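Local coordinates for protein DNA polymerase (PDB 2PYL) that replicates the DNA of Bacillus phage phi29 from a protein primer, displacing the old strand with high processivity, and belongs to the type-B DNA polymerases, at residues C[245-250]-C[487-492]. The protein carries 2 engineered substitutions. Numbering follows the deposited sequence.
Sequences GMVFDV and STFKRA. With MG (magnesium ion), chain E.
Gly245 starts strand 245-250 under the ring of Phe489, in an antiparallel hydrogen-bonded pair: Gly245 N donates to Phe489 O at 3.2 Å, and Phe489 N returns a bond to Gly245 O at 2.9 Å. Phe489 holds CG between its backbone N and carbonyl carbon (chi1 57°), which swings the ring back over the partner strand, one face lying on the glycine in a CH-pi contact, Gly245 CA 3.7 Å from the ring centroid. The same Gly245 O also touches Thr488 CG2, at 3.2 Å. Met246 follows opposite Thr488 as a non-hydrogen-bonded pair, their side chains on the other face of the sheet, and Met246 CA rests 3.4 Å from Ser487 O. Ser487 O accepts a nearly straight bond from Val247 N (3.0 Å, 169°). Val247 CG2 packs beside Ser487 OG at 3.8 Å and lies at the edge of the Phe489 ring. Beyond this, Asp249 OD2 binds magnesium at 2.3 Å, sharing the ion with Asp458 of the YCDTD motif, and the aspartate touches the bound TTP. Three backbone bonds thus tie the metal-binding strand of the palm to edge strand 483-489, and the Phe489 ring covers the glycine end, away from the ion.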
loop_
_atom_site.group_PDB
_atom_site.type_symbol
_atom_site.label_atom_id
_atom_site.label_comp_id
_atom_site.label_asym_id
_atom_site.label_seq_id
_atom_site.Cartn_x
_atom_site.Cartn_y
_atom_site.Cartn_z
ATOM N N GLY C 245 9.794 -14.966 -23.606
ATOM C CA GLY C 245 8.593 -14.159 -23.538
ATOM C C GLY C 245 8.935 -12.729 -23.191
ATOM O O GLY C 245 10.108 -12.369 -23.061
ATOM N N MET C 246 7.897 -11.922 -23.023
ATOM C CA MET C 246 8.036 -10.496 -22.792
ATOM C C MET C 246 6.924 -9.966 -21.881
ATOM O O MET C 246 5.823 -10.533 -21.805
ATOM C CB MET C 246 8.042 -9.740 -24.129
ATOM C CG MET C 246 6.751 -9.867 -24.979
ATOM S SD MET C 246 6.969 -9.532 -26.758
ATOM C CE MET C 246 7.887 -7.995 -26.719
ATOM N N VAL C 247 7.235 -8.863 -21.209
ATOM C CA VAL C 247 6.321 -8.194 -20.295
ATOM C C VAL C 247 6.064 -6.780 -20.778
ATOM O O VAL C 247 6.999 -6.035 -21.098
ATOM C CB VAL C 247 6.878 -8.143 -18.849
ATOM C CG1 VAL C 247 5.840 -7.511 -17.892
ATOM C CG2 VAL C 247 7.282 -9.553 -18.403
ATOM N N PHE C 248 4.784 -6.441 -20.864
ATOM C CA PHE C 248 4.353 -5.091 -21.153
ATOM C C PHE C 248 3.756 -4.510 -19.888
ATOM O O PHE C 248 2.987 -5.175 -19.198
ATOM C CB PHE C 248 3.327 -5.058 -22.279
ATOM C CG PHE C 248 3.905 -5.358 -23.637
ATOM C CD1 PHE C 248 4.004 -6.667 -24.093
ATOM C CD2 PHE C 248 4.345 -4.333 -24.462
ATOM C CE1 PHE C 248 4.537 -6.948 -25.343
ATOM C CE2 PHE C 248 4.877 -4.614 -25.718
ATOM C CZ PHE C 248 4.971 -5.926 -26.151
ATOM N N ASP C 249 4.106 -3.265 -19.600
ATOM C CA ASP C 249 3.721 -2.606 -18.355
ATOM C C ASP C 249 3.167 -1.227 -18.657
ATOM O O ASP C 249 3.865 -0.414 -19.253
ATOM C CB ASP C 249 4.962 -2.437 -17.464
ATOM C CG ASP C 249 4.686 -2.734 -16.015
ATOM O OD1 ASP C 249 4.285 -3.880 -15.756
ATOM O OD2 ASP C 249 4.887 -1.867 -15.130
ATOM N N VAL C 250 1.939 -0.948 -18.227
ATOM C CA VAL C 250 1.368 0.383 -18.442
ATOM C C VAL C 250 2.130 1.460 -17.657
ATOM O O VAL C 250 2.515 1.254 -16.504
ATOM C CB VAL C 250 -0.136 0.459 -18.115
ATOM C CG1 VAL C 250 -0.673 1.854 -18.438
ATOM C CG2 VAL C 250 -0.923 -0.570 -18.911
ATOM N N SER C 487 10.422 -5.712 -20.271
ATOM C CA SER C 487 11.483 -6.692 -20.305
ATOM C C SER C 487 11.190 -7.856 -21.239
ATOM O O SER C 487 10.078 -8.023 -21.714
ATOM C CB SER C 487 11.788 -7.199 -18.889
ATOM O OG SER C 487 10.667 -7.807 -18.297
ATOM N N THR C 488 12.238 -8.634 -21.500
ATOM C CA THR C 488 12.154 -9.883 -22.232
ATOM C C THR C 488 12.895 -10.932 -21.399
ATOM O O THR C 488 13.966 -10.660 -20.866
ATOM C CB THR C 488 12.786 -9.739 -23.643
ATOM O OG1 THR C 488 12.074 -8.741 -24.381
ATOM C CG2 THR C 488 12.747 -11.050 -24.422
ATOM N N PHE C 489 12.298 -12.111 -21.253
ATOM C CA PHE C 489 12.925 -13.191 -20.499
ATOM C C PHE C 489 13.332 -14.361 -21.402
ATOM O O PHE C 489 12.764 -14.566 -22.470
ATOM C CB PHE C 489 12.069 -13.642 -19.297
ATOM C CG PHE C 489 10.662 -14.103 -19.643
ATOM C CD1 PHE C 489 10.423 -15.403 -20.092
ATOM C CD2 PHE C 489 9.578 -13.251 -19.465
ATOM C CE1 PHE C 489 9.130 -15.829 -20.395
ATOM C CE2 PHE C 489 8.276 -13.671 -19.759
ATOM C CZ PHE C 489 8.059 -14.966 -20.224
ATOM N N LYS C 490 14.364 -15.072 -20.964
ATOM C CA LYS C 490 14.910 -16.236 -21.659
ATOM C C LYS C 490 14.077 -17.479 -21.341
ATOM O O LYS C 490 13.812 -18.305 -22.214
ATOM C CB LYS C 490 16.365 -16.455 -21.239
ATOM C CG LYS C 490 17.036 -17.589 -21.979
ATOM C CD LYS C 490 18.530 -17.631 -21.754
ATOM C CE LYS C 490 19.149 -18.832 -22.488
ATOM N NZ LYS C 490 18.955 -18.805 -23.988
ATOM N N ARG C 491 13.699 -17.609 -20.072
ATOM C CA ARG C 491 12.791 -18.650 -19.603
ATOM C C ARG C 491 12.029 -18.168 -18.366
ATOM O O ARG C 491 12.423 -17.191 -17.721
ATOM C CB ARG C 491 13.561 -19.927 -19.270
ATOM C CG ARG C 491 14.679 -19.743 -18.258
ATOM C CD ARG C 491 15.210 -21.083 -17.789
ATOM N NE ARG C 491 16.260 -20.906 -16.795
ATOM C CZ ARG C 491 16.756 -21.865 -16.014
ATOM N NH1 ARG C 491 16.308 -23.117 -16.087
ATOM N NH2 ARG C 491 17.712 -21.567 -15.142
ATOM N N ALA C 492 10.940 -18.866 -18.048
ATOM C CA ALA C 492 10.087 -18.524 -16.902
ATOM C C ALA C 492 9.295 -19.732 -16.361
ATOM O O ALA C 492 9.183 -20.767 -17.017
ATOM C CB ALA C 492 9.129 -17.381 -17.271
HETATM MG MG MG E . 3.983 -2.206 -13.060
HETATM O O HOH W 1 5.979 -1.331 -12.648
#